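NS1 (Human bocavirus, PDB 4KW3) probably nicks the viral origin with its N-terminal nuclease domain, the part present here, to start rolling-circle DNA replication, and in full length also acts as an ATP-driven helicase. Local coordinates at residues S107-K112 and T241-L246; E29-L34 and C218-S223. All coordinates share one frame; numbering follows the deposited sequence.

Contact 1. Residues S107-K112 and T241-L246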
loop_
_atom_site.group_PDB
_atom_site.type_symbol
_atom_site.label_atom_id
_atom_site.label_comp_id
_atom_site.label_asym_id
_atom_site.label_seq_id
_atom_site.Cartn_x
_atom_site.Cartn_y
_atom_site.Cartn_z
ATOM N N SER A 107 0.972 -1.160 -1.338
ATOM C CA SER A 107 1.049 0.132 -2.020
ATOM C C SER A 107 1.543 -0.043 -3.461
ATOM O O SER A 107 2.318 -0.941 -3.751
ATOM C CB SER A 107 1.967 1.075 -1.251
ATOM O OG SER A 107 3.227 0.469 -1.018
ATOM N N GLU A 108 1.076 0.814 -4.360
ATOM C CA GLU A 108 1.415 0.709 -5.766
ATOM C C GLU A 108 1.522 2.088 -6.392
ATOM O O GLU A 108 0.641 2.919 -6.227
ATOM C CB GLU A 108 0.373 -0.123 -6.511
ATOM C CG GLU A 108 0.328 0.084 -8.034
ATOM C CD GLU A 108 -0.725 -0.794 -8.724
ATOM O OE1 GLU A 108 -1.344 -1.641 -8.042
ATOM O OE2 GLU A 108 -0.943 -0.637 -9.947
ATOM N N LEU A 109 2.606 2.319 -7.118
ATOM C CA LEU A 109 2.753 3.533 -7.895
ATOM C C LEU A 109 2.110 3.264 -9.235
ATOM O O LEU A 109 2.757 2.737 -10.140
ATOM C CB LEU A 109 4.233 3.834 -8.099
ATOM C CG LEU A 109 4.956 4.524 -6.938
ATOM C CD1 LEU A 109 4.800 3.817 -5.615
ATOM C CD2 LEU A 109 6.399 4.635 -7.257
ATOM N N GLY A 110 0.850 3.651 -9.384
ATOM C CA GLY A 110 0.127 3.354 -10.603
ATOM C C GLY A 110 0.450 4.272 -11.776
ATOM O O GLY A 110 1.167 5.266 -11.638
ATOM N N GLU A 111 -0.099 3.935 -12.937
ATOM C CA GLU A 111 0.055 4.757 -14.124
ATOM C C GLU A 111 -0.489 6.143 -13.795
ATOM O O GLU A 111 0.140 7.161 -14.101
ATOM C CB GLU A 111 -0.717 4.131 -15.283
ATOM C CG GLU A 111 -0.780 4.973 -16.535
ATOM C CD GLU A 111 0.564 5.051 -17.238
ATOM O OE1 GLU A 111 1.397 4.141 -17.028
ATOM O OE2 GLU A 111 0.781 6.008 -18.014
ATOM N N LYS A 112 -1.635 6.167 -13.107
ATOM C CA LYS A 112 -2.301 7.408 -12.741
ATOM C C LYS A 112 -2.244 7.629 -11.230
ATOM O O LYS A 112 -1.815 8.690 -10.760
ATOM C CB LYS A 112 -3.756 7.398 -13.234
ATOM C CG LYS A 112 -4.648 8.503 -12.657
ATOM C CD LYS A 112 -6.123 8.315 -13.058
ATOM C CE LYS A 112 -7.090 9.106 -12.160
ATOM N NZ LYS A 112 -8.276 8.283 -11.704
ATOM N N THR A 241 2.655 -2.778 -11.178
ATOM C CA THR A 241 3.748 -2.871 -10.227
ATOM C C THR A 241 3.276 -2.766 -8.795
ATOM O O THR A 241 2.119 -2.422 -8.534
ATOM C CB THR A 241 4.813 -1.784 -10.476
ATOM O OG1 THR A 241 4.242 -0.488 -10.283
ATOM C CG2 THR A 241 5.384 -1.892 -11.888
ATOM N N TYR A 242 4.157 -3.105 -7.859
ATOM C CA TYR A 242 3.872 -2.831 -6.454
ATOM C C TYR A 242 5.077 -2.113 -5.889
ATOM O O TYR A 242 6.193 -2.243 -6.405
ATOM C CB TYR A 242 3.613 -4.120 -5.647
ATOM C CG TYR A 242 4.880 -4.845 -5.306
ATOM C CD1 TYR A 242 5.503 -5.668 -6.246
ATOM C CD2 TYR A 242 5.496 -4.681 -4.060
ATOM C CE1 TYR A 242 6.664 -6.320 -5.949
ATOM C CE2 TYR A 242 6.691 -5.331 -3.771
ATOM C CZ TYR A 242 7.264 -6.149 -4.721
ATOM O OH TYR A 242 8.435 -6.810 -4.452
ATOM N N SER A 243 4.857 -1.424 -4.774
ATOM C CA SER A 243 5.937 -0.735 -4.086
ATOM C C SER A 243 6.368 -1.489 -2.836
ATOM O O SER A 243 7.561 -1.654 -2.587
ATOM C CB SER A 243 5.506 0.684 -3.716
ATOM O OG SER A 243 6.461 1.261 -2.863
ATOM N N HIS A 244 5.385 -1.935 -2.059
ATOM C CA HIS A 244 5.636 -2.561 -0.758
ATOM C C HIS A 244 4.432 -3.351 -0.290
ATOM O O HIS A 244 3.296 -2.956 -0.516
ATOM C CB HIS A 244 5.954 -1.501 0.286
ATOM C CG HIS A 244 6.566 -2.054 1.533
ATOM N ND1 HIS A 244 7.849 -2.552 1.569
ATOM C CD2 HIS A 244 6.072 -2.192 2.784
ATOM C CE1 HIS A 244 8.119 -2.974 2.788
ATOM N NE2 HIS A 244 7.060 -2.759 3.544
ATOM N N THR A 245 4.681 -4.467 0.376
ATOM C CA THR A 245 3.610 -5.376 0.768
ATOM C C THR A 245 3.723 -5.778 2.230
ATOM O O THR A 245 4.772 -6.251 2.670
ATOM C CB THR A 245 3.636 -6.615 -0.128
ATOM O OG1 THR A 245 3.430 -6.175 -1.456
ATOM C CG2 THR A 245 2.518 -7.577 0.203
ATOM N N LEU A 246 2.651 -5.562 2.982
ATOM C CA LEU A 246 2.616 -5.962 4.393
ATOM C C LEU A 246 1.603 -7.071 4.615
ATOM O O LEU A 246 0.439 -6.951 4.228
ATOM C CB LEU A 246 2.301 -4.775 5.291
ATOM C CG LEU A 246 3.446 -3.772 5.450
ATOM C CD1 LEU A 246 2.974 -2.537 6.210
ATOM C CD2 LEU A 246 4.617 -4.444 6.175
#

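Contact 2. Residues E29-L34 and C218-S223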
loop_
_atom_site.group_PDB
_atom_site.type_symbol
_atom_site.label_atom_id
_atom_site.label_comp_id
_atom_site.label_asym_id
_atom_site.label_seq_id
_atom_site.Cartn_x
_atom_site.Cartn_y
_atom_site.Cartn_z
ATOM N N GLU A 29 4.426 14.016 -10.938
ATOM C CA GLU A 29 5.178 15.168 -11.402
ATOM C C GLU A 29 6.072 15.735 -10.315
ATOM O O GLU A 29 7.116 16.285 -10.604
ATOM C CB GLU A 29 4.202 16.238 -11.864
ATOM C CG GLU A 29 3.315 15.775 -13.010
ATOM C CD GLU A 29 2.223 16.776 -13.333
ATOM O OE1 GLU A 29 1.946 17.657 -12.486
ATOM O OE2 GLU A 29 1.647 16.688 -14.439
ATOM N N LYS A 30 5.657 15.601 -9.061
ATOM C CA LYS A 30 6.350 16.239 -7.945
ATOM C C LYS A 30 6.657 15.248 -6.819
ATOM O O LYS A 30 6.485 15.559 -5.635
ATOM C CB LYS A 30 5.502 17.399 -7.416
ATOM C CG LYS A 30 5.260 18.486 -8.451
ATOM C CD LYS A 30 4.466 19.644 -7.880
ATOM C CE LYS A 30 4.641 20.898 -8.724
ATOM N NZ LYS A 30 6.079 21.290 -8.788
ATOM N N GLU A 31 7.142 14.065 -7.188
ATOM C CA GLU A 31 7.284 12.955 -6.237
ATOM C C GLU A 31 8.303 13.199 -5.110
ATOM O O GLU A 31 8.150 12.674 -3.991
ATOM C CB GLU A 31 7.575 11.651 -6.987
ATOM C CG GLU A 31 7.600 10.405 -6.116
ATOM C CD GLU A 31 8.208 9.205 -6.833
ATOM O OE1 GLU A 31 9.396 8.904 -6.559
ATOM O OE2 GLU A 31 7.521 8.593 -7.690
ATOM N N TRP A 32 9.338 13.987 -5.398
ATOM C CA TRP A 32 10.370 14.300 -4.393
ATOM C C TRP A 32 9.774 14.955 -3.134
ATOM O O TRP A 32 10.292 14.768 -2.036
ATOM C CB TRP A 32 11.477 15.175 -4.985
ATOM C CG TRP A 32 10.972 16.491 -5.436
ATOM C CD1 TRP A 32 10.823 17.624 -4.676
ATOM C CD2 TRP A 32 10.514 16.820 -6.751
ATOM N NE1 TRP A 32 10.298 18.635 -5.443
ATOM C CE2 TRP A 32 10.099 18.171 -6.721
ATOM C CE3 TRP A 32 10.414 16.105 -7.951
ATOM C CZ2 TRP A 32 9.592 18.826 -7.849
ATOM C CZ3 TRP A 32 9.912 16.753 -9.066
ATOM C CH2 TRP A 32 9.508 18.105 -9.008
ATOM N N LEU A 33 8.688 15.713 -3.292
ATOM C CA LEU A 33 7.935 16.211 -2.138
ATOM C C LEU A 33 7.473 15.061 -1.227
ATOM O O LEU A 33 7.571 15.160 0.009
ATOM C CB LEU A 33 6.723 17.027 -2.598
ATOM C CG LEU A 33 6.968 18.242 -3.499
ATOM C CD1 LEU A 33 5.639 18.844 -3.940
ATOM C CD2 LEU A 33 7.833 19.278 -2.796
ATOM N N LEU A 34 6.994 13.963 -1.830
ATOM C CA LEU A 34 6.557 12.833 -1.015
ATOM C C LEU A 34 7.746 12.140 -0.373
ATOM O O LEU A 34 7.631 11.652 0.758
ATOM C CB LEU A 34 5.686 11.819 -1.786
ATOM C CG LEU A 34 4.330 12.337 -2.263
ATOM C CD1 LEU A 34 3.501 11.227 -2.866
ATOM C CD2 LEU A 34 3.568 13.060 -1.151
ATOM N N CYS A 218 8.319 -1.573 -8.334
ATOM C CA CYS A 218 8.832 -0.278 -8.727
ATOM C C CYS A 218 8.623 0.732 -7.593
ATOM O O CYS A 218 7.494 0.986 -7.194
ATOM C CB CYS A 218 8.134 0.199 -9.990
ATOM S SG CYS A 218 8.731 1.777 -10.502
ATOM N N ILE A 219 9.709 1.281 -7.046
ATOM C CA ILE A 219 9.597 2.186 -5.885
ATOM C C ILE A 219 9.605 3.688 -6.205
ATOM O O ILE A 219 9.554 4.512 -5.305
ATOM C CB ILE A 219 10.649 1.898 -4.798
ATOM C CG1 ILE A 219 12.062 2.131 -5.339
ATOM C CG2 ILE A 219 10.499 0.475 -4.246
ATOM C CD1 ILE A 219 13.115 1.830 -4.320
ATOM N N SER A 220 9.675 4.035 -7.485
ATOM C CA SER A 220 9.620 5.426 -7.897
ATOM C C SER A 220 9.109 5.611 -9.320
ATOM O O SER A 220 9.402 4.818 -10.202
ATOM C CB SER A 220 10.979 6.098 -7.773
ATOM O OG SER A 220 10.850 7.457 -8.158
ATOM N N SER A 221 8.364 6.690 -9.530
ATOM C CA SER A 221 7.961 7.102 -10.860
ATOM C C SER A 221 9.186 7.356 -11.737
ATOM O O SER A 221 9.097 7.271 -12.959
ATOM C CB SER A 221 7.148 8.389 -10.778
ATOM O OG SER A 221 5.966 8.196 -10.024
ATOM N N TYR A 222 10.328 7.651 -11.114
ATOM C CA TYR A 222 11.546 7.979 -11.851
ATOM C C TYR A 222 12.494 6.799 -11.878
ATOM O O TYR A 222 13.690 6.947 -12.114
ATOM C CB TYR A 222 12.240 9.210 -11.257
ATOM C CG TYR A 222 11.288 10.345 -10.975
ATOM C CD1 TYR A 222 10.347 10.745 -11.918
ATOM C CD2 TYR A 222 11.306 11.000 -9.758
ATOM C CE1 TYR A 222 9.461 11.777 -11.657
ATOM C CE2 TYR A 222 10.430 12.032 -9.487
ATOM C CZ TYR A 222 9.508 12.414 -10.438
ATOM O OH TYR A 222 8.640 13.444 -10.156
ATOM N N SER A 223 11.951 5.618 -11.643
ATOM C CA SER A 223 12.739 4.405 -11.731
ATOM C C SER A 223 11.973 3.384 -12.568
ATOM O O SER A 223 10.875 3.666 -13.054
ATOM C CB SER A 223 13.036 3.870 -10.329
ATOM O OG SER A 223 13.976 2.815 -10.367
#

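Contact 1. Residues S107-K112 and T241-L246
Ser-107 faces both Ser-243 and His-244 across the central sheet, where strands 101-109 and 241-247 run antiparallel. Two residues, Ser-243 and His-244, stand opposite the single Ser-107, a beta bulge of the classic kind: Ser-107 N donates to His-244 O (3.0 Å), while Ser-107 O is claimed by Ser-243 N at 2.8 Å in a nearly straight bond. Backbone angles near -104/-45° let Ser-243 turn its CB toward Ser-107, and CD1 of Leu-109 rests on that CB at 3.7 Å. The hydroxyls of the two serines reach outside the pair, Ser-107 OG bonding Gly-75 O and Ser-243 OG bonding His-73.

Glu-108, one residue on, runs lengthwise past the carbonyl oxygen of Thr-241. Its CB lies 3.5 Å from Thr-241 O and its CG 3.1 Å, then CD moves on to 3.3 Å; at the tip, OE1 and OE2 are 3.6 and 3.8 Å from the same oxygen. With CG anti to the backbone N (chi1 160°), the extended chain keeps alongside Thr-241 O while its tip reaches Lys-215, which forms a salt bridge with OE1, and the neighbourhood of His-115 and His-117. Glu-108, His-115 and His-117 are the predicted divalent-metal ligands of an HUH-type nickase. The chemistry divides accordingly: main-chain bonds hold the strands, while the acid points its polar end toward the probable metal site.

Contact 2. Residues E29-L34 and C218-S223
The CA atoms of Glu-31 and Ser-221 stand 7.5 Å apart where the N-terminal part of helix 31-38 meets the loop after strand 216-217, a loop folded here into a type I beta turn from Ser-220 to Ser-223. An ST turn is nested within it, Ser-220 OG accepting from Tyr-222 N. This same hydroxyl donates to Glu-31 OE1 at 2.6 Å, met on the syn side and 15° out of the carboxylate plane. Glu-31 bridges the space between the backbones because a chi1 of -174° swings CG to the far side of the backbone N and the chain stays extended beyond it. Its other oxygen, OE2, takes two donors from Ser-221: the backbone N at 2.8 Å, through the syn lone pair, and OG, also at 2.8 Å, nearly in line with the C-O bond. With His-35 adding a bond to OE1, the buried carboxylate has four donors, which probably favour its charged form and fix its rotation; Lys-28 in turn binds Ser-221 OG. Such a helix-to-turn junction ties the helical flank of the nuclease domain to the loop that follows the RCR-3 motif. Alongside, Tyr-222 lays CE2 3.8 Å from Glu-31 CB and slants across Trp-32, whose CZ3 is 3.7 Å from Tyr-222 OH; that phenol oxygen also accepts a weak bond from Glu-31 N.

The two contacts interlock along the chain, their segments coming in the order 29-34, 107-112, 218-223, 241-246, with centres about 12 Å apart inside a single nuclease domain. Contact 1 is buried in the central sheet, its centre about 6 Å from that of the chain; contact 2 lies farther out on the helical flank, its centre about 15 Å from that of the chain. They meet directly: Tyr-242 O probably accepts a hydrogen bond from Cys-218 N (2.9 Å), as part of the parallel pairing of strands 216-217 and 241-247, and Leu-109 packs its CD2 against the backbone of residues 219-221. Sheet, loop 218-223 and flanking helix are thereby joined beside the predicted metal site.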